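Copper-transporting ATPase PAA1, chloroplastic (Arabidopsis thaliana, PDB 5LBD) uses its nucleotide-binding domain, the part crystallised here, to bind the ATP whose hydrolysis drives monovalent copper across the plastid envelope. Local coordinates at residues A[30-35]-A[77-82]. The protein carries 2 engineered substitutions. Residues are numbered along the deposited sequence; the frame is centred on the assembly and turned at random.
Sequences LMLAAA and AIVNNK
Val79, the last residue of strand 74-79, packs its forked side chain against Leu32 and Ala35, which lie one turn apart on helix 26-37. From CB, which points toward the helix, the two methyls part. CG1, anti to the backbone N (chi1 -178°), meets both helix residues: it lies 3.7 Å from Ala35 CB and 3.9 Å from Leu32 CD2. Of the residues in 30-35, CG2 meets only Ala35, with CG2 3.8 Å from Ala35 CB, so that this small methyl faces both prongs of the fork. Leu32 comes in obliquely to the valine, and its CD2 also touches Lys82 CE at 4.0 Å, the two side chains crossing at about a right angle. Bends at chi3 and chi4 curl the lysine back toward its own turn, where NZ donates to Asn80 O at 2.9 Å with the nitrogen tilted 29° from the carbonyl plane. CE thus rests against the leucine methyl while the ammonium group is turned to the carbonyl of Asn80. No hydrogen bond joins 30-35 to 77-82. Val120 of strand 115-120 touches both Leu32 and Lys82, placing the contact beside the central strands. The type I' turn from Val79 to Lys82, closed by backbone bonds in both directions between these two residues, makes a tight two-residue beta hairpin, whose packing against a helix belongs to the antiparallel sheet-and-helix core of the P-type ATPase N-domain.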
ATOM      1  N   LEU A  30       6.031   2.874  -0.817  1.00 13.95           N
ATOM      2  CA  LEU A  30       5.248   4.029  -0.389  1.00 17.88           C
ATOM      3  C   LEU A  30       4.648   4.765  -1.581  1.00 15.19           C
ATOM      4  O   LEU A  30       3.486   5.211  -1.539  1.00 16.23           O
ATOM      5  CB  LEU A  30       6.091   4.993   0.436  1.00 16.69           C
ATOM      6  CG  LEU A  30       6.338   4.545   1.857  1.00 16.80           C
ATOM      7  CD1 LEU A  30       7.312   5.478   2.486  1.00 20.39           C
ATOM      8  CD2 LEU A  30       5.063   4.520   2.666  1.00 20.63           C
HETATM    9  N   MSE A  31       5.421   4.950  -2.631  1.00 13.75           N
HETATM   10  CA  MSE A  31       4.927   5.682  -3.775  1.00 17.12           C
HETATM   11  C   MSE A  31       3.841   4.886  -4.516  1.00 17.64           C
HETATM   12  O   MSE A  31       2.877   5.459  -4.948  1.00 16.06           O
HETATM   13  CB  MSE A  31       6.102   6.072  -4.660  1.00 19.24           C
HETATM   14  CG  MSE A  31       7.021   7.089  -3.960  1.00 20.93           C
HETATM   15 SE   MSE A  31       8.284   7.950  -5.115  0.58 30.20          SE
HETATM   16  CE  MSE A  31       8.900   6.397  -5.897  1.00 24.65           C
ATOM     17  N   LEU A  32       3.971   3.561  -4.608  1.00 16.38           N
ATOM     18  CA  LEU A  32       2.920   2.785  -5.258  1.00 14.39           C
ATOM     19  C   LEU A  32       1.649   2.821  -4.431  1.00 13.52           C
ATOM     20  O   LEU A  32       0.549   2.988  -4.959  1.00 15.42           O
ATOM     21  CB  LEU A  32       3.392   1.338  -5.421  1.00 16.05           C
ATOM     22  CG  LEU A  32       4.464   1.062  -6.458  1.00 16.38           C
ATOM     23  CD1 LEU A  32       5.045  -0.309  -6.230  1.00 19.18           C
ATOM     24  CD2 LEU A  32       3.927   1.183  -7.853  1.00 19.93           C
ATOM     25  N   ALA A  33       1.786   2.636  -3.123  1.00 15.43           N
ATOM     26  CA  ALA A  33       0.585   2.661  -2.272  1.00 15.84           C
ATOM     27  C   ALA A  33      -0.075   4.038  -2.289  1.00 13.96           C
ATOM     28  O   ALA A  33      -1.300   4.159  -2.354  1.00 16.68           O
ATOM     29  CB  ALA A  33       0.952   2.264  -0.853  1.00 15.70           C
ATOM     30  N   ALA A  34       0.728   5.098  -2.284  1.00 14.84           N
ATOM     31  CA  ALA A  34       0.153   6.428  -2.340  1.00 14.94           C
ATOM     32  C   ALA A  34      -0.613   6.668  -3.630  1.00 16.93           C
ATOM     33  O   ALA A  34      -1.566   7.438  -3.637  1.00 17.28           O
ATOM     34  CB  ALA A  34       1.237   7.475  -2.176  1.00 16.35           C
ATOM     35  N   ALA A  35      -0.184   6.071  -4.740  1.00 15.25           N
ATOM     36  CA  ALA A  35      -0.917   6.234  -5.984  1.00 17.58           C
ATOM     37  C   ALA A  35      -2.314   5.631  -5.881  1.00 15.64           C
ATOM     38  O   ALA A  35      -3.285   6.190  -6.392  1.00 18.11           O
ATOM     39  CB  ALA A  35      -0.158   5.577  -7.119  1.00 19.14           C
ATOM     40  N   ALA A  77      -5.747  -0.462  -7.313  1.00 16.70           N
ATOM     41  CA  ALA A  77      -5.776   0.292  -8.555  1.00 15.76           C
ATOM     42  C   ALA A  77      -4.666  -0.266  -9.422  1.00 16.76           C
ATOM     43  O   ALA A  77      -3.810  -1.021  -8.955  1.00 20.44           O
ATOM     44  CB  ALA A  77      -5.621   1.806  -8.308  1.00 19.70           C
ATOM     45  N   ILE A  78      -4.682   0.093 -10.686  1.00 16.53           N
ATOM     46  CA  ILE A  78      -3.572  -0.209 -11.568  1.00 18.40           C
ATOM     47  C   ILE A  78      -2.643   0.986 -11.535  1.00 19.07           C
ATOM     48  O   ILE A  78      -3.043   2.104 -11.852  1.00 23.00           O
ATOM     49  CB  ILE A  78      -4.038  -0.502 -12.991  1.00 20.66           C
ATOM     50  CG1 ILE A  78      -5.055  -1.641 -12.980  1.00 22.90           C
ATOM     51  CG2 ILE A  78      -2.859  -0.824 -13.916  1.00 25.67           C
ATOM     52  CD1 ILE A  78      -4.520  -2.937 -12.486  1.00 32.05           C
ATOM     53  N   VAL A  79      -1.385   0.736 -11.194  1.00 20.11           N
ATOM     54  CA  VAL A  79      -0.376   1.786 -11.164  1.00 21.68           C
ATOM     55  C   VAL A  79       0.763   1.339 -12.053  1.00 24.62           C
ATOM     56  O   VAL A  79       1.354   0.283 -11.810  1.00 26.69           O
ATOM     57  CB  VAL A  79       0.106   2.050  -9.734  1.00 22.01           C
ATOM     58  CG1 VAL A  79       1.118   3.185  -9.704  1.00 21.76           C
ATOM     59  CG2 VAL A  79      -1.049   2.358  -8.854  1.00 20.31           C
ATOM     60  N   ASN A  80       1.047   2.125 -13.088  1.00 29.88           N
ATOM     61  CA  ASN A  80       2.071   1.790 -14.066  1.00 31.36           C
ATOM     62  C   ASN A  80       2.009   0.312 -14.423  1.00 42.66           C
ATOM     63  O   ASN A  80       2.988  -0.425 -14.321  1.00 31.06           O
ATOM     64  CB  ASN A  80       3.452   2.176 -13.547  1.00 31.49           C
ATOM     65  CG  ASN A  80       3.638   3.695 -13.437  1.00 51.64           C
ATOM     66  OD1 ASN A  80       2.854   4.476 -13.990  1.00 50.38           O
ATOM     67  ND2 ASN A  80       4.689   4.117 -12.731  1.00 50.78           N
ATOM     68  N   ASN A  81       0.817  -0.127 -14.825  1.00 33.09           N
ATOM     69  CA  ASN A  81       0.573  -1.464 -15.345  1.00 27.41           C
ATOM     70  C   ASN A  81       0.692  -2.560 -14.293  1.00 27.53           C
ATOM     71  O   ASN A  81       0.787  -3.744 -14.644  1.00 38.37           O
ATOM     72  CB  ASN A  81       1.497  -1.784 -16.516  1.00 31.30           C
ATOM     73  CG  ASN A  81       1.179  -0.963 -17.729  1.00 43.19           C
ATOM     74  OD1 ASN A  81       2.042  -0.288 -18.284  1.00 60.21           O
ATOM     75  ND2 ASN A  81      -0.076  -1.016 -18.156  1.00 48.18           N
ATOM     76  N   LYS A  82       0.678  -2.213 -13.013  1.00 25.79           N
ATOM     77  CA  LYS A  82       0.717  -3.204 -11.951  1.00 28.21           C
ATOM     78  C   LYS A  82      -0.557  -3.130 -11.137  1.00 21.91           C
ATOM     79  O   LYS A  82      -1.054  -2.040 -10.860  1.00 22.14           O
ATOM     80  CB  LYS A  82       1.936  -2.984 -11.040  1.00 29.61           C
ATOM     81  CG  LYS A  82       3.247  -3.211 -11.741  1.00 30.49           C
ATOM     82  CD  LYS A  82       4.397  -2.728 -10.879  1.00 34.91           C
ATOM     83  CE  LYS A  82       4.599  -1.221 -10.997  1.00 43.00           C
ATOM     84  NZ  LYS A  82       5.029  -0.846 -12.368  1.00 49.61           N
TER